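PDB 4NQ0: HAT1-interacting factor 1 from Saccharomyces cerevisiae, which acts as a nuclear chaperone for histones H3 and H4 within the HAT-B acetyltransferase complex and takes part in chromatin assembly and telomere silencing. Local coordinates for residues K261-Y266 / E277-A282; E40-C45 / Q69-M74. All coordinates share one frame; numbering follows the deposited sequence.

Interaction 1: residues K261-Y266 / E277-A282; sequences KALGYY and EKVIQA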
ATOM      1  N   LYS A 261      -8.590   1.049   2.054  1.00 24.88           N
ATOM      2  CA  LYS A 261      -8.502   1.860   0.838  1.00 26.51           C
ATOM      3  C   LYS A 261      -8.008   1.013  -0.329  1.00 26.20           C
ATOM      4  O   LYS A 261      -8.524   1.125  -1.435  1.00 26.85           O
ATOM      5  CB  LYS A 261      -7.562   3.064   1.027  1.00 26.82           C
ATOM      6  CG  LYS A 261      -8.105   4.145   1.946  1.00 28.91           C
ATOM      7  CD  LYS A 261      -8.777   5.305   1.212  1.00 32.51           C
ATOM      8  CE  LYS A 261      -7.769   6.131   0.431  1.00 33.64           C
ATOM      9  NZ  LYS A 261      -7.860   7.599   0.658  1.00 34.97           N
ATOM     10  N   ALA A 262      -7.018   0.160  -0.076  1.00 25.76           N
ATOM     11  CA  ALA A 262      -6.477  -0.712  -1.113  1.00 26.65           C
ATOM     12  C   ALA A 262      -7.581  -1.633  -1.614  1.00 27.12           C
ATOM     13  O   ALA A 262      -7.794  -1.773  -2.811  1.00 27.75           O
ATOM     14  CB  ALA A 262      -5.301  -1.535  -0.578  1.00 26.15           C
ATOM     15  N   LEU A 263      -8.300  -2.225  -0.671  1.00 27.25           N
ATOM     16  CA  LEU A 263      -9.404  -3.116  -0.973  1.00 28.09           C
ATOM     17  C   LEU A 263     -10.438  -2.416  -1.860  1.00 28.44           C
ATOM     18  O   LEU A 263     -10.876  -2.975  -2.853  1.00 29.40           O
ATOM     19  CB  LEU A 263     -10.013  -3.620   0.338  1.00 27.66           C
ATOM     20  CG  LEU A 263     -11.050  -4.739   0.335  1.00 29.71           C
ATOM     21  CD1 LEU A 263     -10.488  -6.079  -0.147  1.00 29.61           C
ATOM     22  CD2 LEU A 263     -11.613  -4.881   1.760  1.00 29.41           C
ATOM     23  N   GLY A 264     -10.808  -1.188  -1.525  1.00 29.03           N
ATOM     24  CA  GLY A 264     -11.703  -0.405  -2.383  1.00 29.77           C
ATOM     25  C   GLY A 264     -11.193  -0.224  -3.809  1.00 30.58           C
ATOM     26  O   GLY A 264     -11.970  -0.262  -4.762  1.00 31.88           O
ATOM     27  N   TYR A 265      -9.888  -0.018  -3.968  1.00 30.55           N
ATOM     28  CA  TYR A 265      -9.307   0.165  -5.297  1.00 30.95           C
ATOM     29  C   TYR A 265      -9.330  -1.130  -6.102  1.00 31.44           C
ATOM     30  O   TYR A 265      -9.663  -1.123  -7.281  1.00 31.99           O
ATOM     31  CB  TYR A 265      -7.884   0.738  -5.213  1.00 30.33           C
ATOM     32  CG  TYR A 265      -7.874   2.250  -5.186  1.00 31.26           C
ATOM     33  CD1 TYR A 265      -7.876   2.985  -6.370  1.00 30.59           C
ATOM     34  CD2 TYR A 265      -7.892   2.946  -3.987  1.00 30.24           C
ATOM     35  CE1 TYR A 265      -7.882   4.360  -6.356  1.00 31.24           C
ATOM     36  CE2 TYR A 265      -7.902   4.329  -3.967  1.00 31.08           C
ATOM     37  CZ  TYR A 265      -7.903   5.026  -5.161  1.00 31.45           C
ATOM     38  OH  TYR A 265      -7.896   6.389  -5.156  1.00 32.11           O
ATOM     39  N   TYR A 266      -8.995  -2.241  -5.461  1.00 31.82           N
ATOM     40  CA  TYR A 266      -9.015  -3.531  -6.149  1.00 32.61           C
ATOM     41  C   TYR A 266     -10.427  -3.878  -6.615  1.00 34.11           C
ATOM     42  O   TYR A 266     -10.609  -4.531  -7.633  1.00 35.33           O
ATOM     43  CB  TYR A 266      -8.483  -4.632  -5.237  1.00 31.94           C
ATOM     44  CG  TYR A 266      -7.020  -4.507  -4.852  1.00 30.26           C
ATOM     45  CD1 TYR A 266      -6.065  -4.089  -5.766  1.00 29.25           C
ATOM     46  CD2 TYR A 266      -6.588  -4.866  -3.582  1.00 28.91           C
ATOM     47  CE1 TYR A 266      -4.715  -3.987  -5.412  1.00 29.13           C
ATOM     48  CE2 TYR A 266      -5.251  -4.775  -3.229  1.00 29.03           C
ATOM     49  CZ  TYR A 266      -4.317  -4.335  -4.159  1.00 28.39           C
ATOM     50  OH  TYR A 266      -2.984  -4.264  -3.831  1.00 29.03           O
ATOM     51  N   GLU A 277      -7.063 -12.557  -5.886  1.00 39.29           N
ATOM     52  CA  GLU A 277      -5.979 -12.786  -4.922  1.00 39.11           C
ATOM     53  C   GLU A 277      -5.675 -11.547  -4.091  1.00 37.29           C
ATOM     54  O   GLU A 277      -5.410 -11.648  -2.909  1.00 36.56           O
ATOM     55  CB  GLU A 277      -4.692 -13.221  -5.626  1.00 39.96           C
ATOM     56  CG  GLU A 277      -4.734 -14.652  -6.146  1.00 43.78           C
ATOM     57  CD  GLU A 277      -3.651 -14.924  -7.180  1.00 46.73           C
ATOM     58  OE1 GLU A 277      -3.836 -15.859  -7.994  1.00 50.34           O
ATOM     59  OE2 GLU A 277      -2.621 -14.199  -7.179  1.00 47.50           O
ATOM     60  N   LYS A 278      -5.699 -10.381  -4.722  1.00 36.81           N
ATOM     61  CA  LYS A 278      -5.378  -9.141  -4.025  1.00 35.79           C
ATOM     62  C   LYS A 278      -6.509  -8.727  -3.088  1.00 34.64           C
ATOM     63  O   LYS A 278      -6.265  -8.268  -1.972  1.00 33.95           O
ATOM     64  CB  LYS A 278      -5.017  -8.046  -5.030  1.00 36.04           C
ATOM     65  CG  LYS A 278      -3.652  -8.295  -5.710  1.00 36.83           C
ATOM     66  CD  LYS A 278      -3.245  -7.162  -6.624  1.00 37.14           C
ATOM     67  CE  LYS A 278      -1.792  -7.308  -7.090  1.00 37.50           C
ATOM     68  NZ  LYS A 278      -0.812  -6.966  -6.016  1.00 35.67           N
ATOM     69  N   VAL A 279      -7.743  -8.919  -3.530  1.00 34.44           N
ATOM     70  CA  VAL A 279      -8.898  -8.655  -2.685  1.00 33.64           C
ATOM     71  C   VAL A 279      -8.793  -9.488  -1.411  1.00 33.30           C
ATOM     72  O   VAL A 279      -8.886  -8.954  -0.308  1.00 32.88           O
ATOM     73  CB  VAL A 279     -10.217  -8.947  -3.429  1.00 34.40           C
ATOM     74  CG1 VAL A 279     -11.407  -8.924  -2.465  1.00 33.52           C
ATOM     75  CG2 VAL A 279     -10.413  -7.928  -4.547  1.00 34.22           C
ATOM     76  N   ILE A 280      -8.571 -10.789  -1.571  1.00 33.74           N
ATOM     77  CA  ILE A 280      -8.488 -11.718  -0.443  1.00 33.50           C
ATOM     78  C   ILE A 280      -7.340 -11.340   0.479  1.00 33.30           C
ATOM     79  O   ILE A 280      -7.488 -11.326   1.697  1.00 33.16           O
ATOM     80  CB  ILE A 280      -8.278 -13.187  -0.911  1.00 34.29           C
ATOM     81  CG1 ILE A 280      -9.485 -13.702  -1.714  1.00 34.22           C
ATOM     82  CG2 ILE A 280      -8.025 -14.100   0.283  1.00 33.86           C
ATOM     83  CD1 ILE A 280     -10.761 -13.728  -0.948  1.00 34.55           C
ATOM     84  N   GLN A 281      -6.189 -11.040  -0.106  1.00 33.42           N
ATOM     85  CA  GLN A 281      -5.034 -10.593   0.670  1.00 33.03           C
ATOM     86  C   GLN A 281      -5.340  -9.347   1.524  1.00 31.85           C
ATOM     87  O   GLN A 281      -4.996  -9.298   2.701  1.00 31.23           O
ATOM     88  CB  GLN A 281      -3.855 -10.310  -0.263  1.00 33.56           C
ATOM     89  CG  GLN A 281      -2.659  -9.703   0.453  1.00 34.24           C
ATOM     90  CD  GLN A 281      -1.487  -9.445  -0.459  1.00 35.45           C
ATOM     91  OE1 GLN A 281      -1.642  -8.962  -1.583  1.00 35.61           O
ATOM     92  NE2 GLN A 281      -0.296  -9.737   0.038  1.00 35.28           N
ATOM     93  N   ALA A 282      -5.981  -8.351   0.920  1.00 31.18           N
ATOM     94  CA  ALA A 282      -6.338  -7.106   1.612  1.00 30.29           C
ATOM     95  C   ALA A 282      -7.349  -7.334   2.756  1.00 29.83           C
ATOM     96  O   ALA A 282      -7.217  -6.758   3.845  1.00 28.89           O
ATOM     97  CB  ALA A 282      -6.886  -6.096   0.619  1.00 29.70           C
TER
HETATM   98  O   HOH W   1      -1.202  -6.500  -3.183  1.00 35.13           O
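One water molecule is gripped by three side chains beside this helix pair: it donates to Tyr266 OH and Gln281 OE1 and accepts from Lys278 NZ, the bond from Lys278 NZ to the water oxygen being 2.9 Å long. The phenol and the ammonium group themselves stand 4.1 Å apart (Tyr266 OH to Lys278 NZ) and share a second partner, Asp237 on helix 229-248, which bonds to the hydroxyl and forms a salt bridge with the lysine. Next to this polar cluster the aliphatic part of Lys278 crosses the Tyr266 side chain at about a right angle. Its CB sits 3.7 Å from the ring centroid of Tyr266, only 10° off the ring normal, a CH-pi contact over the centre of one face. Further out, Lys278 CD lies 3.7 Å from Tyr266 CE1, and the chain then bends at its last torsion (chi4 -75°), carrying NZ round toward the water. Helices 252-266 and 273-290 run antiparallel here, as neighbours do in the right-handed helical stack of TPR proteins; 261-266 straddles the end of the predicted second repeat, and both segments belong to the region that binds the H2A-H2B dimer. Ala282 CB meets the tyrosine at the ring edge. Leu263 has CG anti to its backbone N (chi1 -170°), which takes CD1 across to Ala282 CB at 3.7 Å and to Val279 CG1 at 3.8 Å. The other valine branch, CG2, packs against Tyr266 CB. Were Tyr266 an alanine, the Lys278 methylenes would probably lose the ring they lie on, and the water and Asp237 a phenol oxygen to bond to. Tyr266 and Ala262 also touch Ile240 of helix 229-248.

Interaction 2: residues E40-C45 / Q69-M74; sequences EAAKRC and QAVYNM
Ala42 and Ala70 meet methyl to methyl, their CB atoms 3.5 Å apart, at the place where helices 38-51 and 61-77 come close together. With nothing larger than a methyl group between them, the backbones can approach until the two CA atoms of Ala42 and Ala70 are 5.3 Å apart, and the local axes pass within 8.5 Å at an angle of 143° between their directions. The bump supplied by Ala42 settles into a shallow hollow on the other helix, bordered by Ala70, Val71 and Met74, that is, by two consecutive residues and one a turn further on. Val71 contributes the branch CG2, which lies anti to its own carbonyl carbon while CG1 is anti to the backbone N (chi1 175°), and CG2 approaches Ala42 CB to 4.0 Å. On the third border the sulfur of Met74 is a looser neighbour, with SD 4.5 Å from Ala42 CB. The fit is reciprocated on a smaller scale: the methyl group of Ala70 rests over the backbone between Ala41 and Ala42, its CB 3.7 Å from Ala42 N and 4.3 Å from Ala41 CB. The contact is therefore wholly apolar and compact, a close antiparallel crossing of helices made possible by small residues, and it holds together two successive helices near the N-terminus of this all-helical chain. Phe198, from a loop, lies against both Ala42 and Met74. Helix 14-34 packs on the flank, through Leu32 on Ala41 and Ala29 on Cys45, while Tyr72, turned elsewhere on helix 61-77, touches Ile245 and Glu248 and thereby links the pair to helix 229-248.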
ATOM      1  N   GLU A  40      21.545   0.312  -1.447  1.00 39.66           N
ATOM      2  CA  GLU A  40      22.001   0.536  -2.806  1.00 39.56           C
ATOM      3  C   GLU A  40      20.853   0.893  -3.765  1.00 37.87           C
ATOM      4  O   GLU A  40      21.008   1.761  -4.615  1.00 36.72           O
ATOM      5  CB  GLU A  40      22.762  -0.689  -3.309  1.00 40.97           C
ATOM      6  CG  GLU A  40      24.082  -0.973  -2.560  1.00 44.26           C
ATOM      7  CD  GLU A  40      23.942  -1.925  -1.352  1.00 47.69           C
ATOM      8  OE1 GLU A  40      22.805  -2.183  -0.866  1.00 47.06           O
ATOM      9  OE2 GLU A  40      24.999  -2.416  -0.882  1.00 50.65           O
ATOM     10  N   ALA A  41      19.713   0.221  -3.618  1.00 37.04           N
ATOM     11  CA  ALA A  41      18.507   0.537  -4.408  1.00 35.72           C
ATOM     12  C   ALA A  41      17.969   1.922  -4.037  1.00 34.78           C
ATOM     13  O   ALA A  41      17.589   2.701  -4.909  1.00 33.70           O
ATOM     14  CB  ALA A  41      17.436  -0.530  -4.205  1.00 35.34           C
ATOM     15  N   ALA A  42      17.964   2.229  -2.741  1.00 34.54           N
ATOM     16  CA  ALA A  42      17.526   3.537  -2.257  1.00 33.95           C
ATOM     17  C   ALA A  42      18.419   4.673  -2.773  1.00 34.23           C
ATOM     18  O   ALA A  42      17.918   5.687  -3.298  1.00 33.58           O
ATOM     19  CB  ALA A  42      17.480   3.547  -0.740  1.00 34.29           C
ATOM     20  N   LYS A  43      19.735   4.512  -2.622  1.00 34.40           N
ATOM     21  CA  LYS A  43      20.681   5.513  -3.113  1.00 34.59           C
ATOM     22  C   LYS A  43      20.485   5.740  -4.595  1.00 33.44           C
ATOM     23  O   LYS A  43      20.539   6.861  -5.069  1.00 33.15           O
ATOM     24  CB  LYS A  43      22.139   5.113  -2.852  1.00 35.46           C
ATOM     25  CG  LYS A  43      22.581   5.318  -1.412  1.00 37.70           C
ATOM     26  CD  LYS A  43      24.106   5.477  -1.261  1.00 41.96           C
ATOM     27  CE  LYS A  43      24.837   4.150  -1.009  1.00 44.63           C
ATOM     28  NZ  LYS A  43      25.915   4.278   0.046  1.00 46.23           N
ATOM     29  N   ARG A  44      20.270   4.658  -5.319  1.00 33.19           N
ATOM     30  CA  ARG A  44      20.074   4.731  -6.757  1.00 32.69           C
ATOM     31  C   ARG A  44      18.870   5.609  -7.103  1.00 31.37           C
ATOM     32  O   ARG A  44      18.922   6.417  -8.037  1.00 31.14           O
ATOM     33  CB  ARG A  44      19.846   3.330  -7.309  1.00 33.32           C
ATOM     34  CG  ARG A  44      20.081   3.221  -8.773  1.00 34.05           C
ATOM     35  CD  ARG A  44      21.509   2.827  -9.027  1.00 36.42           C
ATOM     36  NE  ARG A  44      21.868   3.073 -10.409  1.00 37.29           N
ATOM     37  CZ  ARG A  44      23.062   2.824 -10.924  1.00 38.61           C
ATOM     38  NH1 ARG A  44      24.027   2.298 -10.174  1.00 40.90           N
ATOM     39  NH2 ARG A  44      23.290   3.096 -12.200  1.00 38.25           N
ATOM     40  N   CYS A  45      17.781   5.422  -6.359  1.00 30.49           N
ATOM     41  CA  CYS A  45      16.555   6.208  -6.548  1.00 29.75           C
ATOM     42  C   CYS A  45      16.797   7.649  -6.141  1.00 29.42           C
ATOM     43  O   CYS A  45      16.454   8.564  -6.869  1.00 27.93           O
ATOM     44  CB  CYS A  45      15.393   5.644  -5.713  1.00 29.38           C
ATOM     45  SG  CYS A  45      14.796   4.029  -6.260  1.00 30.89           S
ATOM     46  N   GLN A  69      10.220   1.194  -0.416  1.00 33.68           N
ATOM     47  CA  GLN A  69      10.496  -0.186  -0.023  1.00 35.24           C
ATOM     48  C   GLN A  69      11.909  -0.323   0.516  1.00 36.30           C
ATOM     49  O   GLN A  69      12.110  -0.908   1.576  1.00 36.60           O
ATOM     50  CB  GLN A  69      10.335  -1.136  -1.197  1.00 35.87           C
ATOM     51  CG  GLN A  69       8.915  -1.277  -1.701  1.00 37.15           C
ATOM     52  CD  GLN A  69       8.521  -2.725  -1.921  1.00 40.24           C
ATOM     53  OE1 GLN A  69       8.114  -3.108  -3.016  1.00 42.93           O
ATOM     54  NE2 GLN A  69       8.647  -3.540  -0.875  1.00 41.77           N
ATOM     55  N   ALA A  70      12.878   0.243  -0.206  1.00 36.97           N
ATOM     56  CA  ALA A  70      14.283   0.118   0.167  1.00 37.88           C
ATOM     57  C   ALA A  70      14.508   0.620   1.580  1.00 38.86           C
ATOM     58  O   ALA A  70      15.102  -0.075   2.409  1.00 39.55           O
ATOM     59  CB  ALA A  70      15.171   0.877  -0.809  1.00 37.75           C
ATOM     60  N   VAL A  71      14.007   1.822   1.854  1.00 39.19           N
ATOM     61  CA  VAL A  71      14.233   2.472   3.134  1.00 40.31           C
ATOM     62  C   VAL A  71      13.447   1.783   4.256  1.00 41.46           C
ATOM     63  O   VAL A  71      13.939   1.654   5.372  1.00 42.08           O
ATOM     64  CB  VAL A  71      13.897   3.976   3.051  1.00 40.15           C
ATOM     65  CG1 VAL A  71      14.009   4.621   4.403  1.00 40.47           C
ATOM     66  CG2 VAL A  71      14.831   4.666   2.057  1.00 39.31           C
ATOM     67  N   TYR A  72      12.238   1.326   3.956  1.00 42.16           N
ATOM     68  CA  TYR A  72      11.469   0.542   4.920  1.00 43.49           C
ATOM     69  C   TYR A  72      12.270  -0.685   5.366  1.00 45.16           C
ATOM     70  O   TYR A  72      12.445  -0.924   6.560  1.00 45.70           O
ATOM     71  CB  TYR A  72      10.123   0.113   4.317  1.00 42.96           C
ATOM     72  CG  TYR A  72       9.393  -0.960   5.102  1.00 44.22           C
ATOM     73  CD1 TYR A  72       9.096  -0.782   6.447  1.00 45.52           C
ATOM     74  CD2 TYR A  72       8.984  -2.143   4.492  1.00 45.52           C
ATOM     75  CE1 TYR A  72       8.417  -1.759   7.167  1.00 47.20           C
ATOM     76  CE2 TYR A  72       8.308  -3.122   5.202  1.00 46.57           C
ATOM     77  CZ  TYR A  72       8.025  -2.923   6.540  1.00 47.36           C
ATOM     78  OH  TYR A  72       7.357  -3.894   7.254  1.00 49.38           O
ATOM     79  N   ASN A  73      12.763  -1.445   4.396  1.00 46.40           N
ATOM     80  CA  ASN A  73      13.525  -2.662   4.687  1.00 48.33           C
ATOM     81  C   ASN A  73      14.852  -2.427   5.406  1.00 50.06           C
ATOM     82  O   ASN A  73      15.341  -3.316   6.108  1.00 51.09           O
ATOM     83  CB  ASN A  73      13.739  -3.470   3.412  1.00 48.31           C
ATOM     84  CG  ASN A  73      12.617  -4.447   3.163  1.00 48.91           C
ATOM     85  OD1 ASN A  73      12.450  -5.402   3.921  1.00 50.58           O
ATOM     86  ND2 ASN A  73      11.836  -4.217   2.107  1.00 47.95           N
ATOM     87  N   MET A  74      15.426  -1.238   5.224  1.00 51.20           N
ATOM     88  CA  MET A  74      16.614  -0.823   5.963  1.00 52.85           C
ATOM     89  C   MET A  74      16.288  -0.704   7.445  1.00 54.23           C
ATOM     90  O   MET A  74      17.094  -1.086   8.298  1.00 55.45           O
ATOM     91  CB  MET A  74      17.150   0.527   5.451  1.00 52.63           C
ATOM     92  CG  MET A  74      17.986   0.457   4.175  1.00 52.57           C
ATOM     93  SD  MET A  74      18.282   2.089   3.431  1.00 52.46           S
ATOM     94  CE  MET A  74      19.163   2.925   4.753  1.00 52.50           C
TER

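In the fold
Both interactions join antiparallel helices and both are mostly buried, yet they lie on opposite sides of the chain's centre, about 25 Å apart between centres. No helix is common to the two, although helix 229-248 borders each of them. Interaction 1, the nearer to the middle of the chain, covers more surface and combines apolar packing with a water-linked polar group of phenol and ammonium, inside the region that binds H2A-H2B. Interaction 2, toward the N-terminal end, is smaller, tighter and purely apolar, built mainly from alanine methyl groups. Larger side chains fill the slightly wider gap between 261-266 and 277-282, whereas small residues let 40-45 and 69-74 come closer.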